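Local atomic coordinates of plastocyanin (PDB entry 1KDJ), a protein that carries electrons between the cytochrome b6-f complex and P700 of photosystem I in the thylakoid by means of a single copper ion. Residues 10-15 and 88-93; 27-32 and 37-42; 60-65 and 84-89. All coordinates share one frame; numbering follows the deposited sequence.

Contact 1. Residues 10-15 and 88-93; sequences GNFKFY and TPHKSA. With CU (copper (II) ion), chain B.
A single water bridges F12 and A93, donating to F12 O at 2.7 Å and to A93 O at 3.0 Å and tying the two loops together. The rest of the contact is mostly aromatic. F12 CG (chi1 -54°) and H90 CG (chi1 -55°) both sit beside the backbone N, which carries the two rings together. They form an offset stack, the centroids 3.9 Å apart and the planes 19° from parallel. F12 CE1 comes to 3.3 Å from H90 NE2. The opposite face of the imidazole carries P89 CB, so the histidine is sandwiched between two apolar groups. H90 ND1 meanwhile binds copper at 2.1 Å, which fixes the turn of the ring. A93 brings its methyl obliquely to F12 CD2, at 3.6 Å; a small residue suits this place beside the phenyl group. In this fern plastocyanin pi-pi interactions hinder protonation of an active-site histidine, and the F12–H90 stack is probably the one responsible. F12 also touches M95 and lies two residues before edge strand 14-15 of one sheet, whereas H90 and A93 belong to the loop joining strands 81-86 and 96-101 of the other, so the stack joins loops from the two sheets at the copper end.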
ATOM      1  N   GLY A  10      -4.471   9.346 -14.883  1.00 25.24           N
ATOM      2  CA  GLY A  10      -5.060   9.926 -13.663  1.00 23.30           C
ATOM      3  C   GLY A  10      -6.189   9.150 -12.970  1.00 21.78           C
ATOM      4  O   GLY A  10      -7.000   9.697 -12.206  1.00 21.24           O
ATOM      5  N   ASN A  11      -6.306   7.842 -13.224  1.00 19.64           N
ATOM      6  CA  ASN A  11      -7.281   7.011 -12.533  1.00 18.20           C
ATOM      7  C   ASN A  11      -6.819   6.740 -11.105  1.00 14.50           C
ATOM      8  O   ASN A  11      -5.623   6.673 -10.849  1.00 15.05           O
ATOM      9  CB  ASN A  11      -7.442   5.674 -13.203  1.00 19.93           C
ATOM     10  CG  ASN A  11      -8.170   5.817 -14.503  1.00 21.61           C
ATOM     11  OD1 ASN A  11      -9.303   6.287 -14.550  1.00 24.62           O
ATOM     12  ND2 ASN A  11      -7.563   5.360 -15.580  1.00 21.99           N
ATOM     13  N   PHE A  12      -7.713   6.564 -10.167  1.00 14.36           N
ATOM     14  CA  PHE A  12      -7.315   6.347  -8.782  1.00 14.08           C
ATOM     15  C   PHE A  12      -7.345   4.822  -8.523  1.00 13.08           C
ATOM     16  O   PHE A  12      -8.287   4.278  -7.921  1.00 13.19           O
ATOM     17  CB  PHE A  12      -8.294   7.065  -7.877  1.00 14.39           C
ATOM     18  CG  PHE A  12      -8.521   8.557  -8.159  1.00 14.24           C
ATOM     19  CD1 PHE A  12      -7.489   9.366  -8.592  1.00 13.34           C
ATOM     20  CD2 PHE A  12      -9.794   9.060  -7.927  1.00 15.95           C
ATOM     21  CE1 PHE A  12      -7.727  10.715  -8.790  1.00 16.62           C
ATOM     22  CE2 PHE A  12     -10.023  10.407  -8.131  1.00 16.37           C
ATOM     23  CZ  PHE A  12      -8.987  11.221  -8.554  1.00 15.29           C
ATOM     24  N   LYS A  13      -6.306   4.123  -8.970  1.00 14.39           N
ATOM     25  CA  LYS A  13      -6.277   2.669  -8.900  1.00 14.15           C
ATOM     26  C   LYS A  13      -4.878   2.193  -8.631  1.00 10.94           C
ATOM     27  O   LYS A  13      -3.872   2.772  -9.041  1.00 10.49           O
ATOM     28  CB  LYS A  13      -6.733   2.052 -10.238  1.00 19.85           C
ATOM     29  CG  LYS A  13      -8.158   2.209 -10.762  1.00 29.09           C
ATOM     30  CD  LYS A  13      -8.885   0.935 -10.394  1.00 39.19           C
ATOM     31  CE  LYS A  13     -10.377   0.885 -10.750  1.00 45.33           C
ATOM     32  NZ  LYS A  13     -11.027  -0.183  -9.960  1.00 51.42           N
ATOM     33  N   PHE A  14      -4.823   1.050  -7.945  1.00 12.17           N
ATOM     34  CA  PHE A  14      -3.575   0.314  -7.774  1.00 11.35           C
ATOM     35  C   PHE A  14      -3.598  -0.790  -8.867  1.00  8.11           C
ATOM     36  O   PHE A  14      -4.648  -1.367  -9.137  1.00 10.31           O
ATOM     37  CB  PHE A  14      -3.499  -0.373  -6.376  1.00 12.16           C
ATOM     38  CG  PHE A  14      -3.306   0.608  -5.213  1.00 10.65           C
ATOM     39  CD1 PHE A  14      -2.030   1.097  -4.980  1.00 11.42           C
ATOM     40  CD2 PHE A  14      -4.403   0.969  -4.429  1.00 12.78           C
ATOM     41  CE1 PHE A  14      -1.833   1.975  -3.916  1.00 12.09           C
ATOM     42  CE2 PHE A  14      -4.194   1.845  -3.378  1.00  8.55           C
ATOM     43  CZ  PHE A  14      -2.920   2.329  -3.139  1.00  6.95           C
ATOM     44  N   TYR A  15      -2.447  -1.057  -9.435  1.00 10.01           N
ATOM     45  CA  TYR A  15      -2.261  -2.026 -10.503  1.00 11.18           C
ATOM     46  C   TYR A  15      -1.176  -3.042 -10.148  1.00  7.83           C
ATOM     47  O   TYR A  15       0.012  -2.689 -10.222  1.00  9.10           O
ATOM     48  CB  TYR A  15      -1.884  -1.256 -11.769  1.00 11.18           C
ATOM     49  CG  TYR A  15      -3.011  -0.376 -12.303  1.00 11.36           C
ATOM     50  CD1 TYR A  15      -4.156  -0.942 -12.816  1.00 10.00           C
ATOM     51  CD2 TYR A  15      -2.830   1.001 -12.304  1.00 13.35           C
ATOM     52  CE1 TYR A  15      -5.138  -0.140 -13.332  1.00 11.82           C
ATOM     53  CE2 TYR A  15      -3.809   1.808 -12.817  1.00 13.13           C
ATOM     54  CZ  TYR A  15      -4.948   1.225 -13.320  1.00 13.49           C
ATOM     55  OH  TYR A  15      -5.930   2.018 -13.845  1.00 16.32           O
ATOM     56  N   THR A  88      -4.652   7.669   1.057  1.00 13.06           N
ATOM     57  CA  THR A  88      -5.377   8.690   1.808  1.00 15.24           C
ATOM     58  C   THR A  88      -6.142   9.744   0.984  1.00 12.21           C
ATOM     59  O   THR A  88      -7.353   9.779   1.150  1.00 13.19           O
ATOM     60  CB  THR A  88      -4.348   9.341   2.747  1.00 18.87           C
ATOM     61  OG1 THR A  88      -3.774   8.274   3.531  1.00 23.33           O
ATOM     62  CG2 THR A  88      -4.971  10.461   3.592  1.00 21.08           C
ATOM     63  N   PRO A  89      -5.608  10.517   0.031  1.00 13.90           N
ATOM     64  CA  PRO A  89      -6.393  11.465  -0.757  1.00 14.71           C
ATOM     65  C   PRO A  89      -7.600  10.837  -1.426  1.00 15.83           C
ATOM     66  O   PRO A  89      -8.684  11.411  -1.402  1.00 16.36           O
ATOM     67  CB  PRO A  89      -5.468  12.018  -1.777  1.00 12.92           C
ATOM     68  CG  PRO A  89      -4.083  11.719  -1.376  1.00 13.10           C
ATOM     69  CD  PRO A  89      -4.225  10.512  -0.439  1.00 13.20           C
ATOM     70  N   HIS A  90      -7.456   9.574  -1.936  1.00 18.67           N
ATOM     71  CA  HIS A  90      -8.494   9.019  -2.812  1.00 18.02           C
ATOM     72  C   HIS A  90      -9.241   7.835  -2.226  1.00 19.26           C
ATOM     73  O   HIS A  90      -9.919   7.074  -2.930  1.00 18.25           O
ATOM     74  CB  HIS A  90      -7.836   8.656  -4.173  1.00 15.82           C
ATOM     75  CG  HIS A  90      -7.084   9.814  -4.856  1.00 12.93           C
ATOM     76  ND1 HIS A  90      -5.770   9.784  -4.966  1.00 13.82           N
ATOM     77  CD2 HIS A  90      -7.603  10.955  -5.409  1.00 10.75           C
ATOM     78  CE1 HIS A  90      -5.402  10.892  -5.575  1.00 10.91           C
ATOM     79  NE2 HIS A  90      -6.515  11.563  -5.831  1.00 11.38           N
ATOM     80  N   LYS A  91      -9.219   7.776  -0.886  1.00 20.62           N
ATOM     81  CA  LYS A  91      -9.893   6.720  -0.116  1.00 23.56           C
ATOM     82  C   LYS A  91     -11.371   6.667  -0.417  1.00 24.57           C
ATOM     83  O   LYS A  91     -11.917   5.607  -0.695  1.00 23.82           O
ATOM     84  CB  LYS A  91      -9.729   6.940   1.405  1.00 25.39           C
ATOM     85  CG  LYS A  91     -10.111   5.709   2.237  1.00 27.17           C
ATOM     86  CD  LYS A  91      -9.894   5.975   3.728  1.00 31.11           C
ATOM     87  CE  LYS A  91     -10.084   4.711   4.600  1.00 32.16           C
ATOM     88  NZ  LYS A  91     -11.323   4.750   5.367  1.00 35.02           N
ATOM     89  N   SER A  92     -12.066   7.794  -0.414  1.00 25.00           N
ATOM     90  CA  SER A  92     -13.483   7.811  -0.726  1.00 27.50           C
ATOM     91  C   SER A  92     -13.753   7.450  -2.185  1.00 28.68           C
ATOM     92  O   SER A  92     -14.881   7.129  -2.550  1.00 30.04           O
ATOM     93  CB  SER A  92     -14.010   9.184  -0.420  1.00 29.77           C
ATOM     94  OG  SER A  92     -13.097  10.136  -0.987  1.00 34.49           O
ATOM     95  N   ALA A  93     -12.734   7.492  -3.052  1.00 28.08           N
ATOM     96  CA  ALA A  93     -12.898   7.046  -4.421  1.00 28.61           C
ATOM     97  C   ALA A  93     -12.519   5.564  -4.582  1.00 28.48           C
ATOM     98  O   ALA A  93     -12.218   5.106  -5.682  1.00 28.61           O
ATOM     99  CB  ALA A  93     -12.026   7.902  -5.324  1.00 28.96           C
TER
HETATM  100 CU    CU B 103      -4.450   8.254  -4.539  1.00 16.39          CU
HETATM  101  O   HOH W   1     -10.944   4.157  -8.196  1.00 42.38           O

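Contact 2. Residues 27-32 and 37-42; sequences VEFTLV and HNIVFD. With CU (copper (II) ion), chain B.
F29 and I39 both hold the first side-chain carbon beyond CB beside the backbone N, chi1 -66° for F29 CG and -59° for I39 CG1, and these turns set the isoleucine over a face of the phenyl ring, between the sheets. I39 CG1 hangs 3.8 Å from the ring centroid and 15° off the normal, a CH-pi contact. Its two neighbours extend the cover: CD1 reaches back past the ring root to F29 CB at 3.7 Å, while CG2 lies 3.9 Å from F29 CZ at the far end. A beta-branched isoleucine suits the place because it spreads three carbons along one ring. V27 CG1 covers the other face, and F85 meets F29 edge to face.

Nearer the metal, L31 sends CD1 to the edge of the H37 imidazole, in its plane, 3.7 Å from H37 CD2. The leucine comes in roughly perpendicular to the histidine side chain and presents an apolar methyl to a carbon rather than a nitrogen. Both ring nitrogens are engaged: ND1 binds copper at 1.9 Å, and NE2 gives a weak hydrogen bond to a water that itself donates to V32 O at 2.7 Å. Metal, methyl and water thus all bear on how the imidazole is turned.

Strand 27-31 belongs to one sheet and strand 40-41 to the other, and H37 sits in the loop leading to the second. Aromatic and aliphatic residues filling the space between two sheets, with a histidine ligand coming off the end of that core, are characteristic of the cupredoxin beta-sandwich and its buried type 1 copper site.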
ATOM      1  N   VAL A  27       7.188  -5.463  -0.959  1.00 20.93           N
ATOM      2  CA  VAL A  27       6.219  -5.023  -1.946  1.00 21.49           C
ATOM      3  C   VAL A  27       6.685  -3.602  -2.269  1.00 21.57           C
ATOM      4  O   VAL A  27       6.785  -2.764  -1.368  1.00 21.35           O
ATOM      5  CB  VAL A  27       4.831  -5.011  -1.364  1.00 20.38           C
ATOM      6  CG1 VAL A  27       3.823  -4.624  -2.429  1.00 20.88           C
ATOM      7  CG2 VAL A  27       4.473  -6.411  -0.889  1.00 23.11           C
ATOM      8  N   GLU A  28       7.092  -3.345  -3.514  1.00 20.16           N
ATOM      9  CA  GLU A  28       7.548  -2.032  -3.915  1.00 21.00           C
ATOM     10  C   GLU A  28       6.401  -1.372  -4.662  1.00 19.31           C
ATOM     11  O   GLU A  28       5.906  -1.911  -5.657  1.00 18.83           O
ATOM     12  CB  GLU A  28       8.731  -2.143  -4.824  1.00 23.80           C
ATOM     13  CG  GLU A  28       9.413  -0.803  -5.023  1.00 30.85           C
ATOM     14  CD  GLU A  28      10.467  -0.859  -6.121  1.00 37.79           C
ATOM     15  OE1 GLU A  28      11.378  -1.701  -6.036  1.00 40.94           O
ATOM     16  OE2 GLU A  28      10.367  -0.071  -7.074  1.00 40.90           O
ATOM     17  N   PHE A  29       5.911  -0.251  -4.156  1.00 17.55           N
ATOM     18  CA  PHE A  29       4.844   0.518  -4.782  1.00 16.57           C
ATOM     19  C   PHE A  29       5.545   1.622  -5.567  1.00 16.73           C
ATOM     20  O   PHE A  29       6.465   2.253  -5.057  1.00 15.12           O
ATOM     21  CB  PHE A  29       3.961   1.105  -3.716  1.00 15.58           C
ATOM     22  CG  PHE A  29       3.171   0.111  -2.894  1.00 13.26           C
ATOM     23  CD1 PHE A  29       1.926  -0.289  -3.312  1.00 13.47           C
ATOM     24  CD2 PHE A  29       3.679  -0.347  -1.699  1.00 14.55           C
ATOM     25  CE1 PHE A  29       1.150  -1.143  -2.562  1.00 13.57           C
ATOM     26  CE2 PHE A  29       2.897  -1.212  -0.959  1.00 13.74           C
ATOM     27  CZ  PHE A  29       1.646  -1.611  -1.369  1.00 13.73           C
ATOM     28  N   THR A  30       5.219   1.824  -6.841  1.00 18.19           N
ATOM     29  CA  THR A  30       5.880   2.810  -7.680  1.00 19.54           C
ATOM     30  C   THR A  30       4.808   3.643  -8.340  1.00 17.61           C
ATOM     31  O   THR A  30       3.825   3.137  -8.886  1.00 16.66           O
ATOM     32  CB  THR A  30       6.701   2.178  -8.782  1.00 22.06           C
ATOM     33  OG1 THR A  30       7.626   1.301  -8.139  1.00 28.70           O
ATOM     34  CG2 THR A  30       7.457   3.207  -9.612  1.00 24.69           C
ATOM     35  N   LEU A  31       4.979   4.951  -8.210  1.00 18.31           N
ATOM     36  CA  LEU A  31       4.045   5.915  -8.758  1.00 17.82           C
ATOM     37  C   LEU A  31       4.115   5.930 -10.292  1.00 18.22           C
ATOM     38  O   LEU A  31       5.213   5.976 -10.852  1.00 20.16           O
ATOM     39  CB  LEU A  31       4.373   7.328  -8.248  1.00 17.38           C
ATOM     40  CG  LEU A  31       3.470   8.413  -8.777  1.00 16.23           C
ATOM     41  CD1 LEU A  31       2.117   8.344  -8.132  1.00 16.44           C
ATOM     42  CD2 LEU A  31       4.142   9.736  -8.528  1.00 19.19           C
ATOM     43  N   VAL A  32       2.974   5.881 -10.962  1.00 18.35           N
ATOM     44  CA  VAL A  32       2.937   6.091 -12.403  1.00 19.49           C
ATOM     45  C   VAL A  32       2.041   7.330 -12.615  1.00 19.28           C
ATOM     46  O   VAL A  32       0.953   7.428 -12.040  1.00 17.02           O
ATOM     47  CB  VAL A  32       2.351   4.835 -13.118  1.00 19.12           C
ATOM     48  CG1 VAL A  32       2.342   5.081 -14.628  1.00 18.99           C
ATOM     49  CG2 VAL A  32       3.209   3.602 -12.851  1.00 17.37           C
ATOM     50  N   HIS A  37       0.000  10.055  -4.700  1.00 13.01           N
ATOM     51  CA  HIS A  37      -0.812   9.042  -4.020  1.00 12.42           C
ATOM     52  C   HIS A  37      -0.004   8.551  -2.838  1.00 10.03           C
ATOM     53  O   HIS A  37       1.197   8.793  -2.794  1.00 10.63           O
ATOM     54  CB  HIS A  37      -1.075   7.795  -4.891  1.00 12.20           C
ATOM     55  CG  HIS A  37      -1.905   8.039  -6.146  1.00 13.05           C
ATOM     56  ND1 HIS A  37      -3.216   8.134  -6.015  1.00 15.17           N
ATOM     57  CD2 HIS A  37      -1.479   8.098  -7.451  1.00 12.90           C
ATOM     58  CE1 HIS A  37      -3.656   8.248  -7.264  1.00 13.14           C
ATOM     59  NE2 HIS A  37      -2.626   8.222  -8.084  1.00 12.64           N
ATOM     60  N   ASN A  38      -0.601   7.831  -1.911  1.00 13.36           N
ATOM     61  CA  ASN A  38       0.258   7.162  -0.921  1.00 14.01           C
ATOM     62  C   ASN A  38      -0.347   5.800  -0.563  1.00 13.09           C
ATOM     63  O   ASN A  38      -1.345   5.382  -1.170  1.00 13.13           O
ATOM     64  CB  ASN A  38       0.416   8.034   0.369  1.00 13.13           C
ATOM     65  CG  ASN A  38      -0.805   8.205   1.219  1.00  9.65           C
ATOM     66  OD1 ASN A  38      -1.929   7.749   1.042  1.00 13.10           O
ATOM     67  ND2 ASN A  38      -0.622   9.024   2.221  1.00 17.99           N
ATOM     68  N   ILE A  39       0.219   5.106   0.432  1.00 13.47           N
ATOM     69  CA  ILE A  39      -0.244   3.766   0.793  1.00 13.64           C
ATOM     70  C   ILE A  39      -0.243   3.702   2.314  1.00 11.45           C
ATOM     71  O   ILE A  39       0.825   3.873   2.900  1.00 12.04           O
ATOM     72  CB  ILE A  39       0.712   2.621   0.306  1.00 17.37           C
ATOM     73  CG1 ILE A  39       0.888   2.657  -1.236  1.00 20.42           C
ATOM     74  CG2 ILE A  39       0.132   1.255   0.780  1.00 15.18           C
ATOM     75  CD1 ILE A  39       1.963   3.628  -1.800  1.00 22.58           C
ATOM     76  N   VAL A  40      -1.394   3.413   2.858  1.00 12.24           N
ATOM     77  CA  VAL A  40      -1.589   3.250   4.287  1.00 15.47           C
ATOM     78  C   VAL A  40      -2.364   1.963   4.482  1.00 14.27           C
ATOM     79  O   VAL A  40      -3.410   1.755   3.865  1.00 14.93           O
ATOM     80  CB  VAL A  40      -2.398   4.465   4.880  1.00 14.40           C
ATOM     81  CG1 VAL A  40      -2.653   4.286   6.372  1.00 15.68           C
ATOM     82  CG2 VAL A  40      -1.598   5.729   4.690  1.00 14.40           C
ATOM     83  N   PHE A  41      -1.887   1.117   5.415  1.00 16.57           N
ATOM     84  CA  PHE A  41      -2.563  -0.128   5.739  1.00 14.86           C
ATOM     85  C   PHE A  41      -3.646   0.058   6.757  1.00 16.60           C
ATOM     86  O   PHE A  41      -3.461   0.820   7.695  1.00 18.17           O
ATOM     87  CB  PHE A  41      -1.555  -1.174   6.273  1.00 15.56           C
ATOM     88  CG  PHE A  41      -0.829  -1.905   5.143  1.00 14.55           C
ATOM     89  CD1 PHE A  41      -1.424  -3.018   4.576  1.00 16.74           C
ATOM     90  CD2 PHE A  41       0.358  -1.433   4.658  1.00 12.98           C
ATOM     91  CE1 PHE A  41      -0.811  -3.647   3.511  1.00 15.02           C
ATOM     92  CE2 PHE A  41       0.960  -2.068   3.594  1.00 15.78           C
ATOM     93  CZ  PHE A  41       0.379  -3.170   3.020  1.00 15.00           C
ATOM     94  N   ASP A  42      -4.784  -0.582   6.579  1.00 18.11           N
ATOM     95  CA  ASP A  42      -5.833  -0.668   7.575  1.00 22.81           C
ATOM     96  C   ASP A  42      -5.377  -1.604   8.693  1.00 24.27           C
ATOM     97  O   ASP A  42      -4.777  -2.647   8.415  1.00 23.20           O
ATOM     98  CB  ASP A  42      -7.066  -1.281   7.027  1.00 27.53           C
ATOM     99  CG  ASP A  42      -8.285  -0.398   7.017  1.00 33.81           C
ATOM    100  OD1 ASP A  42      -8.485   0.417   7.924  1.00 39.23           O
ATOM    101  OD2 ASP A  42      -9.054  -0.543   6.076  1.00 38.41           O
TER
HETATM  102 CU    CU B 103      -4.450   8.254  -4.539  1.00 16.39          CU
HETATM  103  O   HOH W   2      -0.803   9.074 -10.743  1.00 21.58           O

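Contact 3. Residues 60-65 and 84-89. With CU (copper (II) ion), chain B.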
ATOM      1  N   MET A  60       2.763   4.531   4.789  1.00 21.38           N
ATOM      2  CA  MET A  60       3.281   5.881   4.617  1.00 23.77           C
ATOM      3  C   MET A  60       2.596   6.759   5.649  1.00 25.55           C
ATOM      4  O   MET A  60       1.465   6.562   6.093  1.00 25.71           O
ATOM      5  CB  MET A  60       2.973   6.467   3.231  1.00 19.72           C
ATOM      6  CG  MET A  60       3.996   5.925   2.270  1.00 21.91           C
ATOM      7  SD  MET A  60       3.672   6.333   0.529  1.00 20.70           S
ATOM      8  CE  MET A  60       4.324   7.986   0.586  1.00 21.47           C
ATOM      9  N   ASP A  61       3.328   7.783   6.011  1.00 30.56           N
ATOM     10  CA  ASP A  61       2.841   8.761   6.950  1.00 36.48           C
ATOM     11  C   ASP A  61       1.724   9.468   6.191  1.00 37.56           C
ATOM     12  O   ASP A  61       1.984   9.842   5.046  1.00 37.19           O
ATOM     13  CB  ASP A  61       4.070   9.610   7.250  1.00 41.97           C
ATOM     14  CG  ASP A  61       3.899  10.714   8.270  1.00 47.16           C
ATOM     15  OD1 ASP A  61       2.960  10.636   9.068  1.00 49.35           O
ATOM     16  OD2 ASP A  61       4.711  11.647   8.257  1.00 50.21           O
ATOM     17  N   GLU A  62       0.500   9.709   6.650  1.00 38.59           N
ATOM     18  CA  GLU A  62      -0.470  10.365   5.775  1.00 40.22           C
ATOM     19  C   GLU A  62      -0.114  11.801   5.366  1.00 39.53           C
ATOM     20  O   GLU A  62      -0.883  12.456   4.674  1.00 40.41           O
ATOM     21  CB  GLU A  62      -1.854  10.359   6.423  1.00 42.75           C
ATOM     22  CG  GLU A  62      -2.457   8.953   6.529  1.00 46.83           C
ATOM     23  CD  GLU A  62      -3.931   8.864   6.960  1.00 51.06           C
ATOM     24  OE1 GLU A  62      -4.458   9.841   7.525  1.00 53.20           O
ATOM     25  OE2 GLU A  62      -4.560   7.815   6.725  1.00 51.22           O
ATOM     26  N   ASN A  63       1.046  12.362   5.720  1.00 38.19           N
ATOM     27  CA  ASN A  63       1.477  13.690   5.273  1.00 36.62           C
ATOM     28  C   ASN A  63       2.593  13.496   4.235  1.00 35.07           C
ATOM     29  O   ASN A  63       3.471  14.327   3.986  1.00 33.98           O
ATOM     30  CB  ASN A  63       1.989  14.473   6.497  1.00 38.86           C
ATOM     31  CG  ASN A  63       2.562  15.866   6.212  1.00 40.41           C
ATOM     32  OD1 ASN A  63       1.873  16.763   5.723  1.00 39.96           O
ATOM     33  ND2 ASN A  63       3.816  16.139   6.520  1.00 41.41           N
ATOM     34  N   ASP A  64       2.570  12.337   3.595  1.00 32.95           N
ATOM     35  CA  ASP A  64       3.592  11.909   2.663  1.00 30.75           C
ATOM     36  C   ASP A  64       2.845  11.492   1.398  1.00 27.10           C
ATOM     37  O   ASP A  64       1.771  10.882   1.460  1.00 26.26           O
ATOM     38  CB  ASP A  64       4.307  10.737   3.289  1.00 35.13           C
ATOM     39  CG  ASP A  64       5.808  10.790   3.263  1.00 40.15           C
ATOM     40  OD1 ASP A  64       6.383  10.331   2.269  1.00 42.95           O
ATOM     41  OD2 ASP A  64       6.386  11.269   4.245  1.00 41.93           O
ATOM     42  N   LEU A  65       3.363  11.847   0.237  1.00 24.21           N
ATOM     43  CA  LEU A  65       2.764  11.443  -1.020  1.00 22.04           C
ATOM     44  C   LEU A  65       3.933  11.076  -1.869  1.00 21.48           C
ATOM     45  O   LEU A  65       5.016  11.633  -1.729  1.00 21.99           O
ATOM     46  CB  LEU A  65       1.976  12.562  -1.734  1.00 20.45           C
ATOM     47  CG  LEU A  65       0.621  12.930  -1.120  1.00 19.78           C
ATOM     48  CD1 LEU A  65       0.014  14.058  -1.904  1.00 22.86           C
ATOM     49  CD2 LEU A  65      -0.360  11.792  -1.169  1.00 21.00           C
ATOM     50  N   THR A  84      -5.843  -4.999   4.002  1.00 18.34           N
ATOM     51  CA  THR A  84      -6.249  -3.968   3.041  1.00 17.61           C
ATOM     52  C   THR A  84      -5.335  -2.756   3.163  1.00 17.33           C
ATOM     53  O   THR A  84      -4.840  -2.427   4.252  1.00 15.13           O
ATOM     54  CB  THR A  84      -7.688  -3.576   3.321  1.00 19.20           C
ATOM     55  OG1 THR A  84      -8.458  -4.716   2.999  1.00 20.71           O
ATOM     56  CG2 THR A  84      -8.196  -2.402   2.471  1.00 23.73           C
ATOM     57  N   PHE A  85      -5.010  -2.116   2.037  1.00 16.10           N
ATOM     58  CA  PHE A  85      -4.292  -0.858   2.047  1.00 15.70           C
ATOM     59  C   PHE A  85      -5.088   0.105   1.166  1.00 16.99           C
ATOM     60  O   PHE A  85      -5.899  -0.302   0.309  1.00 14.37           O
ATOM     61  CB  PHE A  85      -2.847  -1.000   1.522  1.00 16.97           C
ATOM     62  CG  PHE A  85      -2.645  -1.640   0.159  1.00 18.84           C
ATOM     63  CD1 PHE A  85      -2.662  -0.846  -0.971  1.00 17.41           C
ATOM     64  CD2 PHE A  85      -2.466  -3.009   0.043  1.00 18.26           C
ATOM     65  CE1 PHE A  85      -2.509  -1.423  -2.216  1.00 18.84           C
ATOM     66  CE2 PHE A  85      -2.314  -3.573  -1.206  1.00 20.21           C
ATOM     67  CZ  PHE A  85      -2.340  -2.780  -2.346  1.00 19.31           C
ATOM     68  N   TYR A  86      -4.892   1.397   1.424  1.00 17.39           N
ATOM     69  CA  TYR A  86      -5.642   2.424   0.717  1.00 17.12           C
ATOM     70  C   TYR A  86      -4.785   3.653   0.515  1.00 15.85           C
ATOM     71  O   TYR A  86      -3.685   3.750   1.074  1.00 14.74           O
ATOM     72  CB  TYR A  86      -6.924   2.769   1.499  1.00 19.85           C
ATOM     73  CG  TYR A  86      -6.687   3.356   2.877  1.00 23.55           C
ATOM     74  CD1 TYR A  86      -6.539   4.727   3.015  1.00 24.43           C
ATOM     75  CD2 TYR A  86      -6.627   2.518   3.986  1.00 25.77           C
ATOM     76  CE1 TYR A  86      -6.329   5.276   4.262  1.00 26.02           C
ATOM     77  CE2 TYR A  86      -6.418   3.076   5.238  1.00 25.83           C
ATOM     78  CZ  TYR A  86      -6.273   4.440   5.359  1.00 26.10           C
ATOM     79  OH  TYR A  86      -6.046   4.997   6.589  1.00 26.83           O
ATOM     80  N   CYS A  87      -5.253   4.548  -0.364  1.00 13.81           N
ATOM     81  CA  CYS A  87      -4.537   5.785  -0.602  1.00 14.58           C
ATOM     82  C   CYS A  87      -5.263   6.840   0.221  1.00 12.65           C
ATOM     83  O   CYS A  87      -6.468   6.926   0.016  1.00 12.50           O
ATOM     84  CB  CYS A  87      -4.616   6.157  -2.089  1.00 14.36           C
ATOM     85  SG  CYS A  87      -3.982   7.820  -2.376  1.00 13.15           S
ATOM     86  N   THR A  88      -4.652   7.669   1.057  1.00 13.06           N
ATOM     87  CA  THR A  88      -5.377   8.690   1.808  1.00 15.24           C
ATOM     88  C   THR A  88      -6.142   9.744   0.984  1.00 12.21           C
ATOM     89  O   THR A  88      -7.353   9.779   1.150  1.00 13.19           O
ATOM     90  CB  THR A  88      -4.348   9.341   2.747  1.00 18.87           C
ATOM     91  OG1 THR A  88      -3.774   8.274   3.531  1.00 23.33           O
ATOM     92  CG2 THR A  88      -4.971  10.461   3.592  1.00 21.08           C
ATOM     93  N   PRO A  89      -5.608  10.517   0.031  1.00 13.90           N
ATOM     94  CA  PRO A  89      -6.393  11.465  -0.757  1.00 14.71           C
ATOM     95  C   PRO A  89      -7.600  10.837  -1.426  1.00 15.83           C
ATOM     96  O   PRO A  89      -8.684  11.411  -1.402  1.00 16.36           O
ATOM     97  CB  PRO A  89      -5.468  12.018  -1.777  1.00 12.92           C
ATOM     98  CG  PRO A  89      -4.083  11.719  -1.376  1.00 13.10           C
ATOM     99  CD  PRO A  89      -4.225  10.512  -0.439  1.00 13.20           C
TER
HETATM  100 CU    CU B 103      -4.450   8.254  -4.539  1.00 16.39          CU
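E62 reaches across T88 toward Y86. Its CB stands 4.0 Å from T88 OG1, and CG, beside the backbone N (chi1 -68°), comes to 3.3 Å from the same T88 OG1. With the chain extended from there, CD passes 3.9 Å from T88 CG2, and OE1 keeps alongside that methyl. OE2 turns the other way: it makes a weak hydrogen bond with T88 OG1 at 3.3 Å and lies 3.2 Å from Y86 OH, close enough for a hydrogen bond from the phenol, though that proton has a rival acceptor nearby. It meets the tyrosine at the ring edge, the carboxylate plane standing 78° from the ring. A threonine suits the place between, since it offers a hydroxyl to the carboxylate and a methyl to the carbon chain; at T88 an alanine would probably cost OE2 its weak bond and, with the methyl gone too, leave E62 CD less closely packed and freer to swing. Y86 and T88 flank C87, whose SG binds copper at 2.3 Å, where strand 81-86 of the cupredoxin sandwich runs into the ligand loop. As in other plastocyanins, this tyrosine near the cysteine ligand probably belongs to a surface used in docking redox partners; K91 makes a cation-pi contact with its ring. Further along, L65 CD2 touches P89 CG at 3.7 Å, leucine and proline ring lying alongside one another, pointing opposite ways.

In the fold
Each contact supplies one copper ligand: H90 from contact 1, H37 from contact 2 and C87 from contact 3, with M95 as the fourth. H90 ND1 and H37 ND1 lie 3.2 Å apart as neighbouring ligands. Contacts 1 and 3 share T88 and P89, at the start of the ligand loop. There N38 of contact 2 ties in, its OD1 2.7 Å from T88 N in a probable hydrogen bond, while N38 N stands 3.4 Å from C87 SG. Contact 2 also meets the 60-65 loop of contact 3 through a probable backbone bond, M60 N to I39 O at 2.8 Å. Its buried core touches segment 10-15 of contact 1 where F14 CE1 lies 3.9 Å from I39 CG1.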